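Side-chain contacts in methyltransferase-like protein (Saccharopolyspora spinosa, PDB 4PNE), which catalyses a [4+2] cycloaddition in spinosyn biosynthesis and has the fold of a SAM-dependent methyltransferase, with S-adenosyl-L-homocysteine bound: residues A85-L90 against Y292-A297; D145-D150 against L154-N159. All blocks are in the same frame, centred on the assembly; numbering follows the deposited sequence.

Contact 1: A85-L90 against Y292-A297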
loop_
_atom_site.group_PDB
_atom_site.type_symbol
_atom_site.label_atom_id
_atom_site.label_comp_id
_atom_site.label_asym_id
_atom_site.label_seq_id
_atom_site.Cartn_x
_atom_site.Cartn_y
_atom_site.Cartn_z
ATOM N N ALA A 85 -5.927 3.523 9.976
ATOM C CA ALA A 85 -7.257 3.125 10.419
ATOM C C ALA A 85 -7.904 4.232 11.244
ATOM O O ALA A 85 -9.124 4.470 11.134
ATOM C CB ALA A 85 -7.191 1.850 11.202
ATOM N N GLU A 86 -7.128 4.900 12.097
ATOM C CA GLU A 86 -7.652 6.013 12.897
ATOM C C GLU A 86 -8.310 7.068 12.034
ATOM O O GLU A 86 -9.336 7.648 12.390
ATOM C CB GLU A 86 -6.541 6.706 13.688
ATOM C CG GLU A 86 -6.050 6.036 14.938
ATOM C CD GLU A 86 -5.039 6.927 15.664
ATOM O OE1 GLU A 86 -4.039 6.407 16.212
ATOM O OE2 GLU A 86 -5.230 8.161 15.640
ATOM N N ARG A 87 -7.735 7.297 10.863
ATOM C CA ARG A 87 -8.130 8.402 9.999
ATOM C C ARG A 87 -9.259 8.029 9.047
ATOM O O ARG A 87 -9.855 8.909 8.412
ATOM C CB ARG A 87 -6.916 8.891 9.201
ATOM C CG ARG A 87 -5.875 9.626 10.018
ATOM C CD ARG A 87 -4.481 9.471 9.394
ATOM N NE ARG A 87 -3.427 10.162 10.128
ATOM C CZ ARG A 87 -3.044 9.868 11.373
ATOM N NH1 ARG A 87 -3.654 8.914 12.077
ATOM N NH2 ARG A 87 -2.067 10.569 11.945
ATOM N N THR A 88 -9.582 6.732 8.975
ATOM C CA THR A 88 -10.459 6.239 7.924
ATOM C C THR A 88 -11.620 5.374 8.418
ATOM O O THR A 88 -12.632 5.285 7.740
ATOM C CB THR A 88 -9.682 5.422 6.878
ATOM O OG1 THR A 88 -9.041 4.307 7.515
ATOM C CG2 THR A 88 -8.669 6.281 6.219
ATOM N N VAL A 89 -11.493 4.761 9.589
ATOM C CA VAL A 89 -12.541 3.884 10.104
ATOM C C VAL A 89 -13.206 4.677 11.203
ATOM O O VAL A 89 -12.719 4.737 12.323
ATOM C CB VAL A 89 -11.986 2.546 10.619
ATOM C CG1 VAL A 89 -13.078 1.677 11.225
ATOM C CG2 VAL A 89 -11.284 1.791 9.479
ATOM N N LEU A 90 -14.321 5.308 10.867
ATOM C CA LEU A 90 -14.877 6.329 11.737
ATOM C C LEU A 90 -16.015 5.789 12.602
ATOM O O LEU A 90 -16.472 6.466 13.526
ATOM C CB LEU A 90 -15.358 7.507 10.898
ATOM C CG LEU A 90 -14.342 8.126 9.925
ATOM C CD1 LEU A 90 -14.983 9.298 9.213
ATOM C CD2 LEU A 90 -13.052 8.543 10.615
ATOM N N TYR A 292 7.989 10.108 2.746
ATOM C CA TYR A 292 6.745 9.354 2.930
ATOM C C TYR A 292 5.585 10.284 3.261
ATOM O O TYR A 292 5.743 11.251 4.004
ATOM C CB TYR A 292 6.928 8.317 4.033
ATOM C CG TYR A 292 6.003 7.139 3.901
ATOM C CD1 TYR A 292 6.333 6.079 3.079
ATOM C CD2 TYR A 292 4.775 7.097 4.561
ATOM C CE1 TYR A 292 5.497 5.000 2.932
ATOM C CE2 TYR A 292 3.927 6.024 4.418
ATOM C CZ TYR A 292 4.284 4.973 3.605
ATOM O OH TYR A 292 3.441 3.894 3.452
ATOM N N ALA A 293 4.400 9.969 2.725
ATOM C CA ALA A 293 3.195 10.802 2.897
ATOM C C ALA A 293 2.016 9.987 3.387
ATOM O O ALA A 293 1.824 8.849 2.947
ATOM C CB ALA A 293 2.840 11.494 1.563
ATOM N N ILE A 294 1.275 10.535 4.352
ATOM C CA ILE A 294 -0.039 10.054 4.704
ATOM C C ILE A 294 -1.049 11.117 4.298
ATOM O O ILE A 294 -0.940 12.272 4.729
ATOM C CB ILE A 294 -0.180 9.749 6.221
ATOM C CG1 ILE A 294 0.921 8.788 6.684
ATOM C CG2 ILE A 294 -1.562 9.184 6.519
ATOM C CD1 ILE A 294 0.933 8.615 8.222
ATOM N N LEU A 295 -1.956 10.772 3.388
ATOM C CA LEU A 295 -2.994 11.679 2.890
ATOM C C LEU A 295 -4.390 11.174 3.265
ATOM O O LEU A 295 -4.687 9.983 3.139
ATOM C CB LEU A 295 -2.891 11.809 1.367
ATOM C CG LEU A 295 -1.474 11.963 0.771
ATOM C CD1 LEU A 295 -1.501 11.974 -0.758
ATOM C CD2 LEU A 295 -0.772 13.209 1.326
ATOM N N THR A 296 -5.264 12.076 3.704
ATOM C CA THR A 296 -6.675 11.780 3.936
ATOM C C THR A 296 -7.471 12.699 3.029
ATOM O O THR A 296 -7.235 13.910 2.956
ATOM C CB THR A 296 -7.067 11.969 5.409
ATOM O OG1 THR A 296 -6.112 11.292 6.238
ATOM C CG2 THR A 296 -8.471 11.428 5.682
ATOM N N ALA A 297 -8.397 12.106 2.296
ATOM C CA ALA A 297 -9.204 12.813 1.340
ATOM C C ALA A 297 -10.605 12.299 1.442
ATOM O O ALA A 297 -10.827 11.232 2.028
ATOM C CB ALA A 297 -8.677 12.621 -0.044
#
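Arg-87, toward the C-terminal part of helix 73-88, lays the aliphatic part of its side chain across Thr-296 and Ile-294, two residues of strand 290-298 whose side chains leave the same face of the sheet. CB of Arg-87 lies 3.9 Å from OG1 of Thr-296, and farther along the chain CD of Arg-87 is 4.1 Å from CG2 of Ile-294. The arginine crosses each of them at about a right angle. Its reach is explained by the torsions: beyond CB the chain is extended as far as NE (chi3 180°), which carries the guanidinium past Thr-296 to Ile-294. No hydrogen bond links the two segments, and the 141 Å² buried between them is van der Waals packing. The charge is met elsewhere, NE forming a salt bridge with Glu-241 of strand 236-242, while the ion pair between NH1 of Arg-87 and OE2 of Glu-86 is long at 4.0 Å. Strand 290-298 lies between strands 191-200 and 236-242 and is antiparallel to both, the 3-2-1-4-5-7-6 strand order of the Rossmann-like class I methyltransferase fold; helix 73-88 packs on one face of this sheet, and Leu-295 points away from it onto helix 223-233.

Contact 2: D145-D150 against L154-N159. With SAH (S-adenosyl-L-homocysteine), chain C.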
loop_
_atom_site.group_PDB
_atom_site.type_symbol
_atom_site.label_atom_id
_atom_site.label_comp_id
_atom_site.label_asym_id
_atom_site.label_seq_id
_atom_site.Cartn_x
_atom_site.Cartn_y
_atom_site.Cartn_z
ATOM N N ASP A 145 -13.135 -10.019 3.118
ATOM C CA ASP A 145 -12.978 -10.907 1.972
ATOM C C ASP A 145 -12.082 -10.268 0.908
ATOM O O ASP A 145 -11.892 -9.044 0.826
ATOM C CB ASP A 145 -14.319 -11.288 1.370
ATOM C CG ASP A 145 -14.917 -10.185 0.593
ATOM O OD1 ASP A 145 -15.018 -9.076 1.152
ATOM O OD2 ASP A 145 -15.285 -10.421 -0.576
ATOM N N PHE A 146 -11.500 -11.134 0.099
ATOM C CA PHE A 146 -10.471 -10.767 -0.836
ATOM C C PHE A 146 -10.791 -11.248 -2.217
ATOM O O PHE A 146 -11.285 -12.366 -2.381
ATOM C CB PHE A 146 -9.147 -11.358 -0.382
ATOM C CG PHE A 146 -8.738 -10.906 0.968
ATOM C CD1 PHE A 146 -8.157 -9.665 1.150
ATOM C CD2 PHE A 146 -8.957 -11.696 2.087
ATOM C CE1 PHE A 146 -7.794 -9.236 2.393
ATOM C CE2 PHE A 146 -8.585 -11.253 3.331
ATOM C CZ PHE A 146 -7.998 -10.021 3.481
ATOM N N SER A 147 -10.480 -10.411 -3.204
ATOM C CA SER A 147 -10.685 -10.728 -4.595
ATOM C C SER A 147 -9.630 -10.169 -5.518
ATOM O O SER A 147 -8.944 -9.179 -5.195
ATOM C CB SER A 147 -12.061 -10.244 -5.058
ATOM O OG SER A 147 -12.211 -8.872 -4.834
ATOM N N CYS A 148 -9.516 -10.798 -6.678
ATOM C CA CYS A 148 -8.599 -10.368 -7.714
ATOM C C CYS A 148 -9.309 -9.391 -8.626
ATOM O O CYS A 148 -10.036 -9.798 -9.530
ATOM C CB CYS A 148 -8.088 -11.555 -8.525
ATOM S SG CYS A 148 -6.681 -11.152 -9.579
ATOM N N VAL A 149 -9.046 -8.112 -8.386
ATOM C CA VAL A 149 -9.753 -7.004 -8.995
ATOM C C VAL A 149 -8.739 -5.915 -9.320
ATOM O O VAL A 149 -7.877 -5.595 -8.497
ATOM C CB VAL A 149 -10.852 -6.449 -8.052
ATOM C CG1 VAL A 149 -11.440 -5.136 -8.565
ATOM C CG2 VAL A 149 -11.942 -7.464 -7.842
ATOM N N ASP A 150 -8.850 -5.358 -10.523
ATOM C CA ASP A 150 -8.046 -4.232 -10.977
ATOM C C ASP A 150 -8.691 -2.910 -10.559
ATOM O O ASP A 150 -9.795 -2.604 -10.969
ATOM C CB ASP A 150 -7.909 -4.293 -12.506
ATOM C CG ASP A 150 -6.904 -3.289 -13.063
ATOM O OD1 ASP A 150 -6.581 -2.270 -12.415
ATOM O OD2 ASP A 150 -6.450 -3.535 -14.197
ATOM N N LEU A 154 -13.281 -0.967 -11.344
ATOM C CA LEU A 154 -13.903 -1.604 -10.202
ATOM C C LEU A 154 -15.279 -2.126 -10.567
ATOM O O LEU A 154 -16.044 -1.411 -11.214
ATOM C CB LEU A 154 -14.015 -0.609 -9.052
ATOM C CG LEU A 154 -12.694 -0.103 -8.478
ATOM C CD1 LEU A 154 -13.016 0.954 -7.407
ATOM C CD2 LEU A 154 -11.875 -1.219 -7.894
ATOM N N PRO A 155 -15.610 -3.351 -10.113
ATOM C CA PRO A 155 -16.917 -3.935 -10.468
ATOM C C PRO A 155 -18.079 -3.373 -9.643
ATOM O O PRO A 155 -19.239 -3.682 -9.914
ATOM C CB PRO A 155 -16.713 -5.416 -10.169
ATOM C CG PRO A 155 -15.726 -5.432 -9.052
ATOM C CD PRO A 155 -14.762 -4.319 -9.388
ATOM N N TYR A 156 -17.776 -2.514 -8.680
ATOM C CA TYR A 156 -18.746 -2.119 -7.682
ATOM C C TYR A 156 -19.619 -0.981 -8.177
ATOM O O TYR A 156 -19.185 -0.178 -9.007
ATOM C CB TYR A 156 -18.017 -1.712 -6.399
ATOM C CG TYR A 156 -16.975 -2.722 -6.029
ATOM C CD1 TYR A 156 -17.346 -3.984 -5.635
ATOM C CD2 TYR A 156 -15.623 -2.414 -6.103
ATOM C CE1 TYR A 156 -16.391 -4.942 -5.325
ATOM C CE2 TYR A 156 -14.667 -3.341 -5.796
ATOM C CZ TYR A 156 -15.054 -4.608 -5.404
ATOM O OH TYR A 156 -14.107 -5.544 -5.095
ATOM N N PRO A 157 -20.852 -0.901 -7.672
ATOM C CA PRO A 157 -21.718 0.222 -8.028
ATOM C C PRO A 157 -21.208 1.533 -7.457
ATOM O O PRO A 157 -20.422 1.536 -6.485
ATOM C CB PRO A 157 -23.070 -0.165 -7.413
ATOM C CG PRO A 157 -22.792 -1.213 -6.412
ATOM C CD PRO A 157 -21.474 -1.825 -6.708
ATOM N N ASP A 158 -21.628 2.643 -8.060
ATOM C CA ASP A 158 -21.383 3.950 -7.469
ATOM C C ASP A 158 -21.830 3.972 -6.022
ATOM O O ASP A 158 -22.836 3.349 -5.685
ATOM C CB ASP A 158 -22.142 5.065 -8.171
ATOM C CG ASP A 158 -21.778 5.229 -9.631
ATOM O OD1 ASP A 158 -21.037 4.403 -10.209
ATOM O OD2 ASP A 158 -22.291 6.214 -10.205
ATOM N N ASN A 159 -21.120 4.717 -5.173
ATOM C CA ASN A 159 -21.594 5.001 -3.814
ATOM C C ASN A 159 -21.837 3.725 -3.001
ATOM O O ASN A 159 -22.878 3.568 -2.372
ATOM C CB ASN A 159 -22.890 5.843 -3.872
ATOM C CG ASN A 159 -22.756 7.065 -4.771
ATOM O OD1 ASN A 159 -21.891 7.904 -4.572
ATOM N ND2 ASN A 159 -23.635 7.167 -5.769
HETATM N N SAH C . -1.749 -2.272 0.989
HETATM C CA SAH C . -0.942 -3.477 1.202
HETATM C CB SAH C . -0.050 -3.852 0.022
HETATM C CG SAH C . 0.751 -2.766 -0.652
HETATM S SD SAH C . 1.861 -3.464 -1.884
HETATM C C SAH C . -0.115 -3.307 2.446
HETATM O O SAH C . 0.393 -4.283 2.967
HETATM O OXT SAH C . -0.037 -2.195 2.974
HETATM C "C5'" SAH C . 0.950 -2.924 -3.354
HETATM C "C4'" SAH C . -0.350 -3.681 -3.585
HETATM O "O4'" SAH C . -1.096 -3.042 -4.613
HETATM C "C3'" SAH C . -0.164 -5.115 -4.049
HETATM O "O3'" SAH C . -1.058 -5.893 -3.275
HETATM C "C2'" SAH C . -0.547 -5.077 -5.520
HETATM O "O2'" SAH C . -1.019 -6.293 -6.096
HETATM C "C1'" SAH C . -1.619 -3.988 -5.508
HETATM N N9 SAH C . -1.876 -3.428 -6.848
HETATM C C8 SAH C . -1.015 -2.961 -7.788
HETATM N N7 SAH C . -1.703 -2.587 -8.890
HETATM C C5 SAH C . -3.007 -2.830 -8.658
HETATM C C6 SAH C . -4.145 -2.667 -9.421
HETATM N N6 SAH C . -4.095 -2.158 -10.642
HETATM N N1 SAH C . -5.343 -2.992 -8.894
HETATM C C2 SAH C . -5.448 -3.509 -7.619
HETATM N N3 SAH C . -4.325 -3.721 -6.873
HETATM C C4 SAH C . -3.127 -3.355 -7.382
HETATM O O HOH W 1 -14.871 -7.967 -4.923
#
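Val-149 meets Leu-154 across a short loop that follows strand 144-148, the closest CA atoms of the two segments being those of Asp-150 and Leu-154, 6.5 Å apart. No direct hydrogen bond joins the segments; apolar packing and one water do. Val-149 has the most surface covered, and its two methyls divide the work. CG1, set anti to the backbone N (chi1 170°), lies 3.5 Å from the CD corner of the Pro-155 ring and also touches CD2 of Leu-154 at 4.0 Å. CG2 instead lies 4.0 Å from OH of Tyr-156. The tyrosine ring carries CG of Pro-155 over the centre of one face, 3.7 Å above the plane. Its hydroxyl is too far from OG of Ser-147 for a direct bond, and water 1 bridges the two: it lies in the ring plane at the edge, 2.5 Å, a short distance, from OH of Tyr-156 and 2.8 Å from OG of Ser-147. Next to this packing, Val-149 and Asp-150 line the S-adenosyl-L-homocysteine pocket, in a loop at the end of a strand of the Rossmann-like sheet, as in class I methyltransferases. OD1 of Asp-150 accepts a hydrogen bond from N6 of the adenine (3.1 Å, 164° at the hydrogen) and another from the backbone N of Met-152, while OD2 is bonded to Ser-36, so both oxygens of the carboxylate are held. Strand 144-148 is an outermost strand of the sheet and pairs with strand 117-122, whose Ile-121 touches Val-149, Leu-154 and Tyr-156; Leu-154 and Tyr-156 also pack on helix 176-186.

In the fold
Both contacts involve the same seven-stranded sheet, but at different places: contact 1 uses strand 290-298, next to one outermost strand, and contact 2 starts from strand 144-148, the outermost strand at the other end. Their centres are about 20 Å apart, with nearest atoms about 13 Å apart, and they do not touch. Contact 1 is mostly buried and joins elements distant in sequence, a helix and a strand; contact 2 lies at the surface, joins neighbouring parts of the chain, and is nested within the loop that contact 1 closes. Neither has a direct hydrogen bond between its segments. In contact 1 the polar end is paired with another strand, whereas contact 2 adds a bridging water and includes Asp-150, which bonds the adenine N6.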